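Local coordinates for SusD homolog (Bacteroides thetaiotaomicron VPI-5482, PDB 3IHV), which probably binds glycans at the bacterial outer membrane and hands them to a partner transporter, as SusD-family proteins do, at residues Trp81-Tyr85 / Phe135-Val139; Ala227-Val231 / Val400-Tyr404; Ala419-Ile423 / Phe451-Val455; Lys512-Ile518 / Asn530-Trp535. One frame throughout, in Å; residues are numbered along the deposited sequence. Where two conformers were deposited one is given.

Contact 1: residues Trp81-Tyr85 / Phe135-Val139; sequences WAALY and FGNVV. With EDO (1,2-ethanediol), chain I.
F135 and W81 form a T-shaped (edge-to-face) pair. The benzo edge of the indole faces the phenyl ring, and W81 CE3 sits over its centre, 3.7 Å from F135 CD1. The six-membered ring of W81 and the ring of F135 have their planes 77° apart. W81 holds its CG trans to the backbone N (chi1 172°), and this carries the indole across to F135. L84 CD1 reaches the rim of the F135 ring, close to its plane. At G136 the chain leaves helix 107-135 with positive phi. The CB of N137 points away from helix 75-101, and its ND2 bonds to N532 OD1. N137 O lies near the indole edge. V138 follows, with CG1 3.8 Å from W81 CZ3, while V138 CB touches the hydroxyl of Y85. V139 O accepts a bond from Y85 OH over 2.6 Å, in the carbonyl plane and on a lone pair. The Y85 ring also reaches back, with CE2 over the W81 indole face. An ethanediol, probably from the crystallisation liquor, takes a weak bond from W81 NE1. With an alanine here instead of W81, F135 and Y85 would probably both lose their aromatic neighbour, and a gap would open between helix and loop. The contact joins a helix of the largely helical, TPR-like part of the SusD fold to the loop leaving the next helix.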
# COMPACT_ATOMS: atom_id res chain seq x y z
N TRP A 81 -8.86 -5.21 11.89
CA TRP A 81 -9.72 -6.37 11.67
C TRP A 81 -11.17 -5.89 11.62
O TRP A 81 -11.90 -6.21 10.67
CB TRP A 81 -9.49 -7.41 12.76
CG TRP A 81 -10.40 -8.58 12.83
CD1 TRP A 81 -11.59 -8.67 13.49
CD2 TRP A 81 -10.12 -9.89 12.32
NE1 TRP A 81 -12.09 -9.96 13.39
CE2 TRP A 81 -11.20 -10.73 12.68
CE3 TRP A 81 -9.07 -10.43 11.59
CZ2 TRP A 81 -11.24 -12.06 12.33
CZ3 TRP A 81 -9.11 -11.77 11.24
CH2 TRP A 81 -10.19 -12.56 11.62
N ALA A 82 -11.58 -5.10 12.61
CA ALA A 82 -12.94 -4.57 12.68
C ALA A 82 -13.26 -3.65 11.50
O ALA A 82 -14.34 -3.72 10.96
CB ALA A 82 -13.17 -3.83 14.03
N ALA A 83 -12.33 -2.81 11.11
CA ALA A 83 -12.58 -1.88 10.00
C ALA A 83 -12.77 -2.62 8.68
O ALA A 83 -13.65 -2.28 7.86
CB ALA A 83 -11.45 -0.82 9.88
N LEU A 84 -11.96 -3.65 8.43
CA LEU A 84 -12.11 -4.43 7.20
C LEU A 84 -13.47 -5.07 7.17
O LEU A 84 -14.17 -5.04 6.14
CB LEU A 84 -10.98 -5.49 7.09
CG LEU A 84 -9.61 -4.87 6.74
CD1 LEU A 84 -8.36 -5.80 7.07
CD2 LEU A 84 -9.59 -4.44 5.21
N TYR A 85 -13.86 -5.68 8.29
CA TYR A 85 -15.19 -6.31 8.35
C TYR A 85 -16.33 -5.30 8.22
O TYR A 85 -17.39 -5.61 7.70
CB TYR A 85 -15.32 -7.24 9.57
CG TYR A 85 -14.69 -8.60 9.28
CD1 TYR A 85 -15.31 -9.48 8.38
CD2 TYR A 85 -13.49 -8.99 9.83
CE1 TYR A 85 -14.74 -10.70 8.04
CE2 TYR A 85 -12.90 -10.22 9.50
CZ TYR A 85 -13.54 -11.07 8.63
OH TYR A 85 -13.00 -12.29 8.31
N PHE A 135 -3.89 -11.67 7.87
CA PHE A 135 -4.37 -12.51 8.95
C PHE A 135 -4.42 -13.98 8.63
O PHE A 135 -4.61 -14.78 9.54
CB PHE A 135 -5.73 -12.02 9.44
CG PHE A 135 -5.71 -10.64 10.08
CD1 PHE A 135 -5.39 -10.49 11.43
CD2 PHE A 135 -6.01 -9.50 9.35
CE1 PHE A 135 -5.39 -9.23 12.05
CE2 PHE A 135 -6.02 -8.25 9.97
CZ PHE A 135 -5.70 -8.12 11.31
N GLY A 136 -4.37 -14.33 7.35
CA GLY A 136 -4.26 -15.75 6.96
C GLY A 136 -5.49 -16.63 7.02
O GLY A 136 -5.80 -17.32 6.06
N ASN A 137 -6.15 -16.65 8.17
CA ASN A 137 -7.26 -17.54 8.48
C ASN A 137 -8.44 -16.70 8.96
O ASN A 137 -8.55 -16.40 10.15
CB ASN A 137 -6.75 -18.48 9.55
CG ASN A 137 -5.60 -19.30 9.04
OD1 ASN A 137 -5.82 -20.17 8.22
ND2 ASN A 137 -4.36 -18.97 9.45
N VAL A 138 -9.32 -16.38 8.02
CA VAL A 138 -10.34 -15.39 8.27
C VAL A 138 -11.73 -15.96 7.95
O VAL A 138 -11.87 -17.03 7.34
CB VAL A 138 -10.03 -14.09 7.50
CG1 VAL A 138 -8.56 -13.51 7.89
CG2 VAL A 138 -10.26 -14.26 5.99
N VAL A 139 -12.73 -15.24 8.42
CA VAL A 139 -14.12 -15.60 8.20
C VAL A 139 -14.64 -14.97 6.91
O VAL A 139 -14.47 -13.75 6.66
CB VAL A 139 -15.05 -15.10 9.36
CG1 VAL A 139 -16.50 -15.53 9.11
CG2 VAL A 139 -14.59 -15.62 10.69
C1 EDO I . -16.16 -11.33 12.77
O1 EDO I . -16.06 -9.92 12.86
C2 EDO I . -14.79 -11.92 12.65
O2 EDO I . -14.24 -12.16 13.96

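Contact 2: residues Ala227-Val231 / Val400-Tyr404; sequences ARILV and VLLLY
Y404 lies across helix 219-232 and touches A227, V231 and R228. Its CG is trans to the backbone N (chi1 -174°), which aims the ring at the other helix. Y404 CB starts the contact, 3.7 Å from A227 CB. CG and CD1 rest on the same methyl. CD2 lies 3.8 Å from V231 CG2, which approaches the ring obliquely. CE1 then passes over the backbone of A227 and R228, so that the C of A227 and the N of R228 lie over one ring face. CZ comes next, near CA and CB of R228. At the tip, Y404 OH sits 3.6 Å from R228 CG. The small A227 lets the ring come close to the helix backbone here. This is a helix-helix packing of the mainly helical SusD fold. The two short segments run closer to antiparallel than parallel, at 132°, and their axes approach to 10.0 Å. The hydroxyl also has a water partner. A water lies 2.6 Å from Y404 OH, and in the conformer of R228 given here it accepts a bond from R228 NE over 2.8 Å. R228 was deposited in two conformers, so its side of this water bridge is doubtful. Aliphatic side chains meet beside the ring. L230 CD2 touches V400 CG1 at 3.8 Å, the two side chains crossing at about a right angle. V231 CG2 also meets L401 CD2, at 3.7 Å. Beyond these segments, Y404 packs on E418 and A422 of helix 417-430, and A227 on T203 of helix 195-210.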
# COMPACT_ATOMS: atom_id res chain seq x y z
N ALA A 227 -2.51 -9.60 -16.15
CA ALA A 227 -1.70 -8.39 -16.44
C ALA A 227 -1.58 -8.15 -17.94
O ALA A 227 -1.62 -7.01 -18.38
CB ALA A 227 -0.32 -8.50 -15.83
N ARG A 228 -1.42 -9.21 -18.72
CA ARG A 228 -1.34 -9.09 -20.19
C ARG A 228 -2.53 -8.30 -20.76
O ARG A 228 -2.37 -7.45 -21.64
CB ARG A 228 -1.29 -10.48 -20.83
CG ARG A 228 -1.15 -10.51 -22.35
CD ARG A 228 -1.34 -11.95 -22.89
NE ARG A 228 -0.21 -12.83 -22.59
CZ ARG A 228 -0.27 -14.16 -22.54
NH1 ARG A 228 -1.42 -14.81 -22.71
NH2 ARG A 228 0.83 -14.85 -22.27
N ILE A 229 -3.75 -8.60 -20.28
CA ILE A 229 -4.95 -7.93 -20.78
C ILE A 229 -4.79 -6.43 -20.53
O ILE A 229 -5.00 -5.60 -21.45
CB ILE A 229 -6.23 -8.46 -20.02
CG1 ILE A 229 -6.51 -9.92 -20.45
CG2 ILE A 229 -7.47 -7.58 -20.30
CD1 ILE A 229 -7.48 -10.65 -19.55
N LEU A 230 -4.37 -6.11 -19.31
CA LEU A 230 -4.20 -4.69 -18.94
C LEU A 230 -3.09 -4.00 -19.75
O LEU A 230 -3.28 -2.90 -20.28
CB LEU A 230 -3.95 -4.57 -17.46
CG LEU A 230 -3.62 -3.16 -16.94
CD1 LEU A 230 -4.67 -2.14 -17.36
CD2 LEU A 230 -3.41 -3.16 -15.39
N VAL A 231 -1.94 -4.67 -19.85
CA VAL A 231 -0.79 -4.11 -20.57
C VAL A 231 -1.10 -3.94 -22.04
O VAL A 231 -0.87 -2.86 -22.63
CB VAL A 231 0.50 -4.94 -20.27
CG1 VAL A 231 1.69 -4.41 -21.15
CG2 VAL A 231 0.83 -4.88 -18.79
N VAL A 400 2.05 -3.08 -11.41
CA VAL A 400 1.49 -4.10 -12.27
C VAL A 400 2.49 -4.53 -13.36
O VAL A 400 2.62 -5.73 -13.60
CB VAL A 400 0.14 -3.70 -12.91
CG1 VAL A 400 -0.39 -4.86 -13.78
CG2 VAL A 400 -0.90 -3.30 -11.82
N LEU A 401 3.22 -3.59 -13.95
CA LEU A 401 4.24 -3.99 -14.94
C LEU A 401 5.26 -4.92 -14.27
O LEU A 401 5.65 -5.94 -14.83
CB LEU A 401 4.98 -2.80 -15.55
CG LEU A 401 4.15 -1.96 -16.53
CD1 LEU A 401 4.89 -0.66 -16.96
CD2 LEU A 401 3.73 -2.77 -17.75
N LEU A 402 5.67 -4.56 -13.06
CA LEU A 402 6.68 -5.40 -12.37
C LEU A 402 6.08 -6.78 -12.02
O LEU A 402 6.76 -7.82 -12.14
CB LEU A 402 7.22 -4.70 -11.15
CG LEU A 402 8.06 -3.45 -11.43
CD1 LEU A 402 8.61 -2.80 -10.16
CD2 LEU A 402 9.22 -3.78 -12.37
N LEU A 403 4.79 -6.81 -11.64
CA LEU A 403 4.11 -8.09 -11.36
C LEU A 403 4.03 -8.95 -12.60
O LEU A 403 4.16 -10.19 -12.53
CB LEU A 403 2.69 -7.86 -10.81
CG LEU A 403 2.62 -7.29 -9.39
CD1 LEU A 403 1.19 -6.89 -9.06
CD2 LEU A 403 3.14 -8.37 -8.39
N TYR A 404 3.76 -8.31 -13.74
CA TYR A 404 3.70 -9.01 -15.01
C TYR A 404 5.04 -9.68 -15.31
O TYR A 404 5.11 -10.88 -15.60
CB TYR A 404 3.31 -8.00 -16.09
CG TYR A 404 3.07 -8.53 -17.49
CD1 TYR A 404 2.47 -9.77 -17.71
CD2 TYR A 404 3.35 -7.74 -18.61
CE1 TYR A 404 2.22 -10.23 -19.00
CE2 TYR A 404 3.09 -8.19 -19.88
CZ TYR A 404 2.50 -9.43 -20.08
OH TYR A 404 2.25 -9.87 -21.36
O HOH W 1 2.49 -12.34 -22.10

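Contact 3: residues Ala419-Ile423 / Phe451-Val455; sequences AYNAI and FREAV
F451 points the edge of its ring at the face of Y420, in a T-shaped (edge-to-face) pair. F451 CE1 stands over the centre of the Y420 ring, 4.1 Å from Y420 CE1. The planes are 69° apart. F451 has its CG trans to the backbone N (chi1 -169°), which carries the ring across to helix 417-430. Its far end is then flanked by two aliphatic groups. A419 CB lies 3.9 Å from F451 CZ, and I423 CG2 lies 3.8 Å from the same F451 CZ. Both come in obliquely. I423 divides its two branches between partners. Its CG2 lies between its own backbone N and carbonyl carbon and takes the ring, while the CG1 arm leads CD1 to V455. I423 CD1 is 3.9 Å from V455 CG2 in the conformer given here. An alanine in place of F451 would probably leave the Y420 face without its edge partner and open a gap beside A419 and I423. The hydroxyl of Y420 is bound elsewhere, to P443 O and L446 N in the preceding loop of helix 448-463. The two segments run nearly parallel, at 21°, with axes 12.1 Å apart, so large side chains must span the distance. Helix 397-412 packs against both helices: Y404 touches A422, L402 touches I423, and N409 touches F451.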
# COMPACT_ATOMS: atom_id res chain seq x y z
N ALA A 419 8.30 -10.02 -20.53
CA ALA A 419 8.81 -9.79 -19.18
C ALA A 419 9.88 -8.68 -19.19
O ALA A 419 9.82 -7.74 -18.40
CB ALA A 419 9.36 -11.05 -18.59
N TYR A 420 10.83 -8.78 -20.10
CA TYR A 420 11.85 -7.75 -20.24
C TYR A 420 11.27 -6.38 -20.58
O TYR A 420 11.68 -5.37 -20.03
CB TYR A 420 12.87 -8.16 -21.29
CG TYR A 420 14.05 -8.91 -20.74
CD1 TYR A 420 15.04 -8.23 -20.05
CD2 TYR A 420 14.21 -10.28 -20.95
CE1 TYR A 420 16.15 -8.89 -19.58
CE2 TYR A 420 15.33 -10.94 -20.49
CZ TYR A 420 16.28 -10.24 -19.79
OH TYR A 420 17.40 -10.85 -19.32
N ASN A 421 10.31 -6.35 -21.50
CA ASN A 421 9.71 -5.08 -21.90
C ASN A 421 9.01 -4.40 -20.74
O ASN A 421 9.09 -3.17 -20.61
CB ASN A 421 8.75 -5.25 -23.10
CG ASN A 421 9.46 -5.58 -24.41
OD1 ASN A 421 10.67 -5.35 -24.57
ND2 ASN A 421 8.71 -6.12 -25.36
N ALA A 422 8.35 -5.18 -19.89
CA ALA A 422 7.59 -4.64 -18.76
C ALA A 422 8.53 -4.04 -17.73
O ALA A 422 8.37 -2.86 -17.33
CB ALA A 422 6.70 -5.73 -18.12
N ILE A 423 9.55 -4.81 -17.33
CA ILE A 423 10.54 -4.30 -16.35
C ILE A 423 11.39 -3.13 -16.93
O ILE A 423 11.62 -2.13 -16.24
CB ILE A 423 11.42 -5.41 -15.69
CG1 ILE A 423 12.22 -4.76 -14.54
CG2 ILE A 423 12.33 -6.13 -16.69
CD1 ILE A 423 12.70 -5.72 -13.46
N PHE A 451 16.80 -13.17 -13.00
CA PHE A 451 15.71 -12.24 -13.35
C PHE A 451 14.80 -12.05 -12.14
O PHE A 451 14.36 -10.92 -11.83
CB PHE A 451 14.93 -12.77 -14.54
CG PHE A 451 14.00 -11.77 -15.11
CD1 PHE A 451 14.42 -10.90 -16.10
CD2 PHE A 451 12.68 -11.72 -14.66
CE1 PHE A 451 13.53 -9.97 -16.66
CE2 PHE A 451 11.79 -10.83 -15.21
CZ PHE A 451 12.21 -9.94 -16.19
N ARG A 452 14.55 -13.13 -11.42
CA ARG A 452 13.76 -13.07 -10.20
C ARG A 452 14.38 -12.08 -9.20
O ARG A 452 13.68 -11.21 -8.63
CB ARG A 452 13.65 -14.44 -9.58
CG ARG A 452 12.89 -14.40 -8.22
CD ARG A 452 12.82 -15.72 -7.54
NE ARG A 452 12.05 -16.68 -8.28
CZ ARG A 452 12.54 -17.77 -8.87
NH1 ARG A 452 13.83 -18.09 -8.82
NH2 ARG A 452 11.72 -18.54 -9.55
N GLU A 453 15.70 -12.17 -9.02
CA GLU A 453 16.43 -11.30 -8.10
C GLU A 453 16.32 -9.87 -8.58
O GLU A 453 16.06 -8.96 -7.76
CB GLU A 453 17.91 -11.75 -7.99
N ALA A 454 16.44 -9.66 -9.90
CA ALA A 454 16.33 -8.30 -10.47
C ALA A 454 14.97 -7.71 -10.24
O ALA A 454 14.86 -6.52 -9.88
CB ALA A 454 16.67 -8.28 -12.01
N VAL A 455 13.92 -8.50 -10.43
CA VAL A 455 12.55 -7.97 -10.28
C VAL A 455 12.24 -7.69 -8.81
O VAL A 455 11.63 -6.67 -8.47
CB VAL A 455 11.46 -8.89 -10.85
CG1 VAL A 455 10.07 -8.17 -10.77
CG2 VAL A 455 11.74 -9.28 -12.26

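Contact 4: residues Lys512-Ile518 / Asn530-Trp535; sequences KHELFPI and NQNPKW
The type I turn K512-L515 packs against the type II turn N532-W535, with K512 CA 5.1 Å from K534 CA. The W535 indole lies between K512 and P517. K512 runs extended over one face, and its CE forms a CH-pi contact 3.5 Å from the centroid of the six-membered ring of W535. K512 NZ, farther out, adds a cation-pi contact. P517 covers the opposite face, with CD and CB against the ring. W535 NE1 is shared by two carbonyls, K512 O at 3.1 Å and L515 O at 3.0 Å. Neither bond is straight, and NE1 stands above both carbonyl planes. These CH-pi and cation-pi contacts join the C-terminal residue of this SusD-family chain to the loop before helix 520-525. Q531 anchors the other end. Its amide pairs with the backbone of I518: Q531 OE1 accepts from I518 N at 2.8 Å, and Q531 NE2 donates to I518 O at 2.9 Å, almost straight (175°). Q531 OE1 also takes N532 N, so two donors grip it. N532 ND2 gives a bond to F516 O at 2.8 Å, in the carbonyl plane. L515 CD1 and I518 CD1 pack against the N532 amide.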
# COMPACT_ATOMS: atom_id res chain seq x y z
N LYS A 512 6.12 -16.92 12.85
CA LYS A 512 5.16 -16.14 13.60
C LYS A 512 4.78 -14.88 12.83
O LYS A 512 3.61 -14.70 12.43
CB LYS A 512 5.74 -15.77 14.99
CG LYS A 512 4.81 -14.91 15.85
CD LYS A 512 5.39 -14.63 17.19
CE LYS A 512 4.46 -13.74 18.01
NZ LYS A 512 5.02 -13.51 19.36
N HIS A 513 5.79 -14.04 12.58
CA HIS A 513 5.54 -12.68 12.09
C HIS A 513 5.20 -12.54 10.60
O HIS A 513 5.02 -11.43 10.13
CB HIS A 513 6.64 -11.70 12.56
CG HIS A 513 6.61 -11.45 14.05
ND1 HIS A 513 7.54 -11.97 14.92
CD2 HIS A 513 5.70 -10.80 14.82
CE1 HIS A 513 7.22 -11.64 16.16
NE2 HIS A 513 6.10 -10.94 16.13
N GLU A 514 5.05 -13.65 9.91
CA GLU A 514 4.54 -13.65 8.54
C GLU A 514 3.01 -13.41 8.54
O GLU A 514 2.43 -13.19 7.48
CB GLU A 514 4.83 -14.93 7.81
CG GLU A 514 6.30 -15.32 7.77
CD GLU A 514 6.76 -16.05 9.00
OE1 GLU A 514 5.89 -16.42 9.81
OE2 GLU A 514 8.00 -16.25 9.14
N LEU A 515 2.37 -13.51 9.70
CA LEU A 515 0.96 -13.11 9.89
C LEU A 515 0.80 -12.26 11.11
O LEU A 515 1.62 -12.34 12.05
CB LEU A 515 0.09 -14.32 10.11
CG LEU A 515 -0.07 -15.27 8.92
CD1 LEU A 515 -0.77 -16.56 9.38
CD2 LEU A 515 -0.83 -14.61 7.73
N PHE A 516 -0.24 -11.46 11.11
CA PHE A 516 -0.70 -10.81 12.34
C PHE A 516 -1.56 -11.82 13.08
O PHE A 516 -2.08 -12.78 12.48
CB PHE A 516 -1.48 -9.53 12.04
CG PHE A 516 -0.59 -8.27 11.96
CD1 PHE A 516 0.73 -8.34 11.51
CD2 PHE A 516 -1.10 -7.02 12.26
CE1 PHE A 516 1.53 -7.19 11.41
CE2 PHE A 516 -0.33 -5.87 12.13
CZ PHE A 516 1.00 -5.96 11.74
N PRO A 517 -1.68 -11.67 14.40
CA PRO A 517 -2.53 -12.58 15.13
C PRO A 517 -4.00 -12.28 14.85
O PRO A 517 -4.35 -11.15 14.50
CB PRO A 517 -2.25 -12.21 16.60
CG PRO A 517 -1.90 -10.70 16.54
CD PRO A 517 -1.15 -10.58 15.24
N ILE A 518 -4.84 -13.27 15.07
CA ILE A 518 -6.28 -13.04 15.05
C ILE A 518 -6.46 -12.22 16.35
O ILE A 518 -5.90 -12.59 17.36
CB ILE A 518 -7.05 -14.35 15.17
CG1 ILE A 518 -6.66 -15.31 14.02
CG2 ILE A 518 -8.55 -14.06 15.21
CD1 ILE A 518 -6.79 -14.77 12.61
N ASN A 530 -9.14 -20.67 15.74
CA ASN A 530 -7.78 -21.07 16.07
C ASN A 530 -6.91 -19.84 15.83
O ASN A 530 -7.05 -19.14 14.82
CB ASN A 530 -7.30 -22.21 15.18
CG ASN A 530 -7.91 -23.55 15.56
OD1 ASN A 530 -8.15 -23.85 16.75
ND2 ASN A 530 -8.10 -24.41 14.56
N GLN A 531 -6.01 -19.58 16.77
CA GLN A 531 -5.03 -18.53 16.66
C GLN A 531 -3.96 -18.95 15.63
O GLN A 531 -3.72 -20.13 15.42
CB GLN A 531 -4.41 -18.23 18.03
CG GLN A 531 -3.38 -17.10 18.02
CD GLN A 531 -3.91 -15.81 17.44
OE1 GLN A 531 -3.76 -15.57 16.23
NE2 GLN A 531 -4.59 -15.02 18.25
N ASN A 532 -3.35 -17.97 14.99
CA ASN A 532 -2.31 -18.21 14.00
C ASN A 532 -1.04 -18.83 14.59
O ASN A 532 -0.79 -18.70 15.77
CB ASN A 532 -2.01 -16.90 13.25
CG ASN A 532 -3.11 -16.52 12.30
OD1 ASN A 532 -3.79 -17.40 11.75
ND2 ASN A 532 -3.31 -15.23 12.09
N PRO A 533 -0.24 -19.49 13.75
CA PRO A 533 0.97 -20.16 14.24
C PRO A 533 1.87 -19.27 15.07
O PRO A 533 2.12 -18.11 14.71
CB PRO A 533 1.66 -20.63 12.93
CG PRO A 533 0.49 -20.84 11.98
CD PRO A 533 -0.43 -19.68 12.30
N LYS A 534 2.26 -19.80 16.22
CA LYS A 534 3.17 -19.14 17.18
C LYS A 534 2.64 -17.89 17.87
O LYS A 534 3.37 -17.24 18.63
CB LYS A 534 4.57 -18.89 16.57
CG LYS A 534 5.38 -20.18 16.42
CD LYS A 534 6.75 -19.91 15.84
CE LYS A 534 7.61 -21.15 15.78
NZ LYS A 534 7.09 -22.18 14.84
N TRP A 535 1.37 -17.58 17.65
CA TRP A 535 0.75 -16.42 18.33
C TRP A 535 -0.05 -16.91 19.53
O TRP A 535 -0.39 -18.09 19.60
CB TRP A 535 -0.18 -15.62 17.40
CG TRP A 535 0.55 -14.72 16.44
CD1 TRP A 535 0.84 -14.98 15.15
CD2 TRP A 535 1.06 -13.42 16.73
NE1 TRP A 535 1.53 -13.90 14.59
CE2 TRP A 535 1.67 -12.93 15.55
CE3 TRP A 535 1.09 -12.62 17.88
CZ2 TRP A 535 2.30 -11.68 15.49
CZ3 TRP A 535 1.71 -11.36 17.81
CH2 TRP A 535 2.29 -10.91 16.63
OXT TRP A 535 -0.36 -16.11 20.42
O HOH W 2 1.82 -16.80 12.21
O HOH W 3 3.76 -15.60 20.68

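Overall arrangement
The four contacts form two pairs. Contacts 1 and 4 have centres about 13 Å apart and touch. N532 of contact 4 joins them: its OD1 probably bonds to N137 ND2 at 2.8 Å and its ND2 to F135 O at 2.9 Å. The C-terminal tail is thereby tied to the loop after helix 107-135. Contacts 2 and 3 have centres about 12 Å apart and meet through helix 397-412, where L401 O lies 3.5 Å from A422 CB. The pairs stand well apart, with contacts 1 and 2 about 28 Å between centres and contacts 3 and 4 about 32 Å. None of the eight segments supplies a ligand to either sodium ion.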